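Local coordinates for site-specific recombinase, resolvase family protein (Streptococcus pneumoniae, PDB 3GUV) that probably catalyses site-specific DNA recombination as a member of the resolvase family of recombinases, which cut and rejoin DNA strands, at residues 66-70 / 71-75; 98-101 / 102-106. All blocks are in the same frame, centred on the assembly; numbering follows the deposited sequence.

Contact 1: 66-70 / 71-75; sequences MEDIK and SGKDG
The C-terminal end of helix 60-70 is closed by an ST turn at Ser71, whose hydroxyl works in both directions. Ser71 OG donates to Asp68 O at 3.0 Å, coming from above the carbonyl plane, and accepts Lys73 N at 3.1 Å with an N-H...O angle of 155°. A first torsion of 88° sets OG between the backbone N and the carbonyl carbon of Ser71, from where it can turn back to the last helical turn and still meet the amide two residues ahead. The last regular helical bond runs from Ser71 N to Glu67 O, at 3.0 Å. Gly72, with positive phi, then turns the chain out of the helix; its N binds Ile69 O at 3.2 Å and reaches Asp68 O only weakly. A water also links Asp68 O to Asp74 N, though its distance to Asp68 O is doubtfully short. Within the resolvase N-terminal domain this turn leads from the helix toward strand 78-81. The side chains of Asp68 and Lys73 point the same way: the methylenes CD and CE of Lys73 lie along the carboxylate of Asp68, with Lys73 CD 3.8 Å from Asp68 OD1, while the ammonium stays too far off for a salt bridge. Asp68 OD2 is hydrogen-bonded to Tyr46 OH, and Asp74 OD1 to Tyr8 OH; these bonds tie the helix end to strand 41-48 and the loop to strand 6-12. On the exposed side, Lys70 NZ forms a salt bridge with Glu67 OE1 at 3.2 Å, though the hydrogen bond within it is weak.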
ATOM      1  N   MET A  66      11.959   6.955 -17.402  1.00 28.70           N
ATOM      2  CA  MET A  66      11.937   8.088 -16.480  1.00 29.08           C
ATOM      3  C   MET A  66      12.829   9.282 -16.925  1.00 30.00           C
ATOM      4  O   MET A  66      12.425  10.409 -16.752  1.00 29.33           O
ATOM      5  CB  MET A  66      12.248   7.648 -15.023  1.00 29.09           C
ATOM      6  CG  MET A  66      11.223   6.702 -14.360  1.00 26.73           C
ATOM      7  SD  MET A  66       9.544   7.326 -14.199  1.00 25.32           S
ATOM      8  CE  MET A  66       9.798   8.357 -12.781  1.00 30.32           C
ATOM      9  N   GLU A  67      13.997   9.041 -17.518  1.00 31.53           N
ATOM     10  CA  GLU A  67      14.779  10.137 -18.140  1.00 33.71           C
ATOM     11  C   GLU A  67      14.042  10.803 -19.331  1.00 33.51           C
ATOM     12  O   GLU A  67      14.086  12.037 -19.534  1.00 33.35           O
ATOM     13  CB  GLU A  67      16.173   9.640 -18.604  1.00 34.65           C
ATOM     14  CG  GLU A  67      17.058   8.908 -17.506  1.00 39.23           C
ATOM     15  CD  GLU A  67      16.745   9.300 -16.030  1.00 45.49           C
ATOM     16  OE1 GLU A  67      16.883  10.508 -15.665  1.00 47.63           O
ATOM     17  OE2 GLU A  67      16.387   8.383 -15.227  1.00 48.53           O
ATOM     18  N   ASP A  68      13.367   9.987 -20.131  1.00 33.26           N
ATOM     19  CA  ASP A  68      12.599  10.510 -21.259  1.00 33.04           C
ATOM     20  C   ASP A  68      11.409  11.371 -20.750  1.00 32.80           C
ATOM     21  O   ASP A  68      10.977  12.307 -21.403  1.00 30.94           O
ATOM     22  CB  ASP A  68      12.155   9.346 -22.169  1.00 33.57           C
ATOM     23  CG  ASP A  68      13.344   8.676 -22.929  1.00 35.37           C
ATOM     24  OD1 ASP A  68      14.457   9.265 -23.014  1.00 37.50           O
ATOM     25  OD2 ASP A  68      13.152   7.568 -23.492  1.00 34.33           O
ATOM     26  N   ILE A  69      10.907  11.045 -19.549  1.00 33.27           N
ATOM     27  CA  ILE A  69       9.774  11.756 -18.935  1.00 33.19           C
ATOM     28  C   ILE A  69      10.272  13.106 -18.403  1.00 34.73           C
ATOM     29  O   ILE A  69       9.646  14.159 -18.636  1.00 33.99           O
ATOM     30  CB  ILE A  69       9.094  10.909 -17.774  1.00 32.93           C
ATOM     31  CG1 ILE A  69       8.182   9.799 -18.367  1.00 31.29           C
ATOM     32  CG2 ILE A  69       8.329  11.828 -16.819  1.00 30.32           C
ATOM     33  CD1 ILE A  69       7.611   8.784 -17.349  1.00 26.76           C
ATOM     34  N   LYS A  70      11.414  13.044 -17.713  1.00 35.84           N
ATOM     35  CA  LYS A  70      12.033  14.206 -17.116  1.00 37.51           C
ATOM     36  C   LYS A  70      12.348  15.226 -18.231  1.00 37.68           C
ATOM     37  O   LYS A  70      12.067  16.419 -18.082  1.00 37.58           O
ATOM     38  CB  LYS A  70      13.296  13.817 -16.304  1.00 38.00           C
ATOM     39  CG  LYS A  70      13.046  12.775 -15.168  1.00 40.07           C
ATOM     40  CD  LYS A  70      13.738  13.101 -13.831  1.00 43.60           C
ATOM     41  CE  LYS A  70      15.213  12.653 -13.779  1.00 45.21           C
ATOM     42  NZ  LYS A  70      15.426  11.443 -12.921  1.00 47.20           N
ATOM     43  N   SER A  71      12.858  14.722 -19.356  1.00 38.26           N
ATOM     44  CA  SER A  71      13.232  15.545 -20.501  1.00 38.26           C
ATOM     45  C   SER A  71      12.065  16.132 -21.310  1.00 38.87           C
ATOM     46  O   SER A  71      12.281  17.028 -22.118  1.00 39.47           O
ATOM     47  CB  SER A  71      14.097  14.737 -21.456  1.00 38.48           C
ATOM     48  OG  SER A  71      13.280  14.032 -22.383  1.00 38.16           O
ATOM     49  N   GLY A  72      10.849  15.622 -21.153  1.00 39.24           N
ATOM     50  CA  GLY A  72       9.702  16.177 -21.882  1.00 39.21           C
ATOM     51  C   GLY A  72       9.677  15.829 -23.362  1.00 39.52           C
ATOM     52  O   GLY A  72       8.729  16.166 -24.052  1.00 39.50           O
ATOM     53  N   LYS A  73      10.733  15.170 -23.829  1.00 39.83           N
ATOM     54  CA  LYS A  73      10.875  14.601 -25.175  1.00 40.47           C
ATOM     55  C   LYS A  73       9.582  14.493 -26.013  1.00 40.12           C
ATOM     56  O   LYS A  73       9.463  15.110 -27.087  1.00 40.31           O
ATOM     57  CB  LYS A  73      11.495  13.192 -24.988  1.00 41.25           C
ATOM     58  CG  LYS A  73      12.033  12.479 -26.213  1.00 42.92           C
ATOM     59  CD  LYS A  73      13.213  11.581 -25.807  1.00 45.42           C
ATOM     60  CE  LYS A  73      13.311  10.297 -26.611  1.00 46.46           C
ATOM     61  NZ  LYS A  73      13.020  10.545 -28.050  1.00 47.66           N
ATOM     62  N   ASP A  74       8.621  13.702 -25.513  1.00 38.36           N
ATOM     63  CA  ASP A  74       7.489  13.246 -26.322  1.00 37.04           C
ATOM     64  C   ASP A  74       6.185  13.866 -25.914  1.00 35.41           C
ATOM     65  O   ASP A  74       5.170  13.610 -26.548  1.00 35.86           O
ATOM     66  CB  ASP A  74       7.345  11.726 -26.221  1.00 36.97           C
ATOM     67  CG  ASP A  74       8.503  11.001 -26.835  1.00 37.24           C
ATOM     68  OD1 ASP A  74       9.270  10.294 -26.142  1.00 35.17           O
ATOM     69  OD2 ASP A  74       8.657  11.172 -28.043  1.00 40.43           O
ATOM     70  N   GLY A  75       6.201  14.658 -24.855  1.00 34.20           N
ATOM     71  CA  GLY A  75       4.978  15.270 -24.340  1.00 33.41           C
ATOM     72  C   GLY A  75       3.888  14.310 -23.897  1.00 32.14           C
ATOM     73  O   GLY A  75       2.703  14.531 -24.192  1.00 31.22           O
TER
HETATM   74  O   HOH W   1       8.792  12.134 -22.700  1.00 26.75           O

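Contact 2: 98-101 / 102-106; sequences LQIM and QDYGV
Gln102 packs back on Leu98 one turn earlier as helix 91-103 nears its end in a Schellman motif, inside the beta-alpha-beta unit that leads on to strand 107-110. Gln102 N binds Leu98 O at 3.1 Å, and the extended Gln102 chain slants across the leucine, its CG 4.0 Å from Leu98 CD1; its NE2 is hydrogen-bonded to Asn107 OD1, just past the turn. Asp103 N continues the helical pattern to Gln99 O at 2.9 Å. Tyr104 is the first residue to leave helical geometry, yet its N still bonds Ile100 O, with a weak second bond to Met101 O. With chi1 at -69°, its ring lies beside Ile100, pointing the same way: Ile100 O sits in the ring plane, 3.1 Å from the edge atom Tyr104 CD2, and Ile100 CG2 is 4.0 Å from Tyr104 CE2. Gly105, with positive phi, is the C-prime residue, and its N binds Gln102 O. Val106 completes the cap with a bond from its N to Met101 O at 2.8 Å. Its side chain crosses that of Met101 at about a right angle, where a bend at chi3 (53°) of the methionine leaves Met101 CE 3.8 Å from Val106 CG1.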
ATOM      1  N   LEU A  98       5.640   7.611  -8.580  1.00 31.91           N
ATOM      2  CA  LEU A  98       4.457   8.400  -8.911  1.00 32.61           C
ATOM      3  C   LEU A  98       4.653   9.894  -8.655  1.00 32.84           C
ATOM      4  O   LEU A  98       4.102  10.700  -9.361  1.00 32.71           O
ATOM      5  CB  LEU A  98       3.218   7.926  -8.124  1.00 32.23           C
ATOM      6  CG  LEU A  98       1.886   8.592  -8.514  1.00 32.25           C
ATOM      7  CD1 LEU A  98       1.636   8.595 -10.058  1.00 31.84           C
ATOM      8  CD2 LEU A  98       0.774   7.862  -7.838  1.00 30.62           C
ATOM      9  N   GLN A  99       5.391  10.247  -7.604  1.00 34.02           N
ATOM     10  CA  GLN A  99       5.588  11.666  -7.257  1.00 34.45           C
ATOM     11  C   GLN A  99       6.492  12.360  -8.265  1.00 34.50           C
ATOM     12  O   GLN A  99       6.176  13.471  -8.689  1.00 34.68           O
ATOM     13  CB  GLN A  99       6.141  11.826  -5.847  1.00 34.26           C
ATOM     14  CG  GLN A  99       5.058  11.634  -4.774  1.00 35.69           C
ATOM     15  CD  GLN A  99       5.600  11.567  -3.360  1.00 35.24           C
ATOM     16  OE1 GLN A  99       6.638  10.944  -3.083  1.00 35.63           O
ATOM     17  NE2 GLN A  99       4.882  12.189  -2.449  1.00 37.44           N
ATOM     18  N   ILE A 100       7.585  11.687  -8.654  1.00 34.68           N
ATOM     19  CA  ILE A 100       8.501  12.178  -9.702  1.00 34.70           C
ATOM     20  C   ILE A 100       7.772  12.347 -11.052  1.00 34.77           C
ATOM     21  O   ILE A 100       7.878  13.386 -11.684  1.00 34.66           O
ATOM     22  CB  ILE A 100       9.731  11.241  -9.872  1.00 34.70           C
ATOM     23  CG1 ILE A 100      10.567  11.196  -8.578  1.00 33.21           C
ATOM     24  CG2 ILE A 100      10.610  11.707 -11.059  1.00 35.24           C
ATOM     25  CD1 ILE A 100      11.489  10.001  -8.483  1.00 32.63           C
ATOM     26  N   MET A 101       7.041  11.318 -11.475  1.00 34.25           N
ATOM     27  CA  MET A 101       6.206  11.369 -12.677  1.00 34.06           C
ATOM     28  C   MET A 101       5.288  12.607 -12.672  1.00 34.25           C
ATOM     29  O   MET A 101       5.260  13.381 -13.649  1.00 33.42           O
ATOM     30  CB  MET A 101       5.312  10.109 -12.804  1.00 32.79           C
ATOM     31  CG  MET A 101       5.943   8.856 -13.405  1.00 32.66           C
ATOM     32  SD  MET A 101       4.868   7.379 -13.375  1.00 25.66           S
ATOM     33  CE  MET A 101       3.372   7.906 -14.130  1.00 26.87           C
ATOM     34  N   GLN A 102       4.498  12.764 -11.607  1.00 34.45           N
ATOM     35  CA  GLN A 102       3.551  13.884 -11.545  1.00 34.93           C
ATOM     36  C   GLN A 102       4.284  15.243 -11.464  1.00 34.99           C
ATOM     37  O   GLN A 102       3.788  16.220 -12.021  1.00 33.68           O
ATOM     38  CB  GLN A 102       2.561  13.736 -10.390  1.00 35.45           C
ATOM     39  CG  GLN A 102       1.628  12.544 -10.503  1.00 37.18           C
ATOM     40  CD  GLN A 102       0.631  12.455  -9.348  1.00 39.13           C
ATOM     41  OE1 GLN A 102       1.010  12.457  -8.176  1.00 39.37           O
ATOM     42  NE2 GLN A 102      -0.654  12.363  -9.685  1.00 39.96           N
ATOM     43  N   ASP A 103       5.449  15.274 -10.797  1.00 35.37           N
ATOM     44  CA  ASP A 103       6.366  16.442 -10.786  1.00 36.24           C
ATOM     45  C   ASP A 103       6.572  16.902 -12.219  1.00 36.13           C
ATOM     46  O   ASP A 103       6.510  18.101 -12.524  1.00 36.46           O
ATOM     47  CB  ASP A 103       7.749  16.071 -10.196  1.00 36.67           C
ATOM     48  CG  ASP A 103       8.301  17.121  -9.233  1.00 40.24           C
ATOM     49  OD1 ASP A 103       9.207  17.937  -9.590  1.00 41.91           O
ATOM     50  OD2 ASP A 103       7.815  17.124  -8.079  1.00 48.50           O
ATOM     51  N   TYR A 104       6.798  15.927 -13.109  1.00 35.40           N
ATOM     52  CA  TYR A 104       7.044  16.195 -14.516  1.00 34.75           C
ATOM     53  C   TYR A 104       5.799  16.116 -15.396  1.00 34.13           C
ATOM     54  O   TYR A 104       5.915  15.885 -16.594  1.00 33.76           O
ATOM     55  CB  TYR A 104       8.142  15.271 -15.049  1.00 35.08           C
ATOM     56  CG  TYR A 104       9.496  15.574 -14.478  1.00 35.14           C
ATOM     57  CD1 TYR A 104      10.328  16.509 -15.073  1.00 37.09           C
ATOM     58  CD2 TYR A 104       9.933  14.954 -13.340  1.00 37.95           C
ATOM     59  CE1 TYR A 104      11.585  16.796 -14.540  1.00 37.60           C
ATOM     60  CE2 TYR A 104      11.178  15.239 -12.782  1.00 39.46           C
ATOM     61  CZ  TYR A 104      11.999  16.161 -13.393  1.00 38.43           C
ATOM     62  OH  TYR A 104      13.232  16.418 -12.847  1.00 38.63           O
ATOM     63  N   GLY A 105       4.621  16.358 -14.816  1.00 33.72           N
ATOM     64  CA  GLY A 105       3.340  16.363 -15.580  1.00 33.67           C
ATOM     65  C   GLY A 105       2.680  15.020 -15.975  1.00 33.18           C
ATOM     66  O   GLY A 105       1.668  15.023 -16.692  1.00 33.51           O
ATOM     67  N   VAL A 106       3.213  13.885 -15.491  1.00 31.98           N
ATOM     68  CA  VAL A 106       2.815  12.545 -15.986  1.00 30.54           C
ATOM     69  C   VAL A 106       2.049  11.732 -14.905  1.00 29.84           C
ATOM     70  O   VAL A 106       2.485  11.632 -13.741  1.00 28.84           O
ATOM     71  CB  VAL A 106       4.052  11.784 -16.532  1.00 30.61           C
ATOM     72  CG1 VAL A 106       3.692  10.349 -17.018  1.00 30.98           C
ATOM     73  CG2 VAL A 106       4.744  12.597 -17.695  1.00 30.23           C
TER

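How the contacts relate
Contacts 1 and 2 each close the C-terminal end of a helix, helix 60-70 and helix 91-103, and each uses a glycine with positive phi. Contact 1 lies mostly at the surface, its centre about 16 Å from the chain centre, and uses a serine hydroxyl and a water, with charged side chains beside them; the centre of contact 2 is about 12 Å from the chain centre, and this partly buried contact backs its backbone cap with apolar pairs. Their centres are about 11 Å apart. Ile69 CG2 meets Val106 CG2 at 3.8 Å and Met66 CE meets Ile100 CG2 at 3.9 Å, an apolar seam between the helix ends; separately, the Tyr104 ring touches the Lys70 carbonyl.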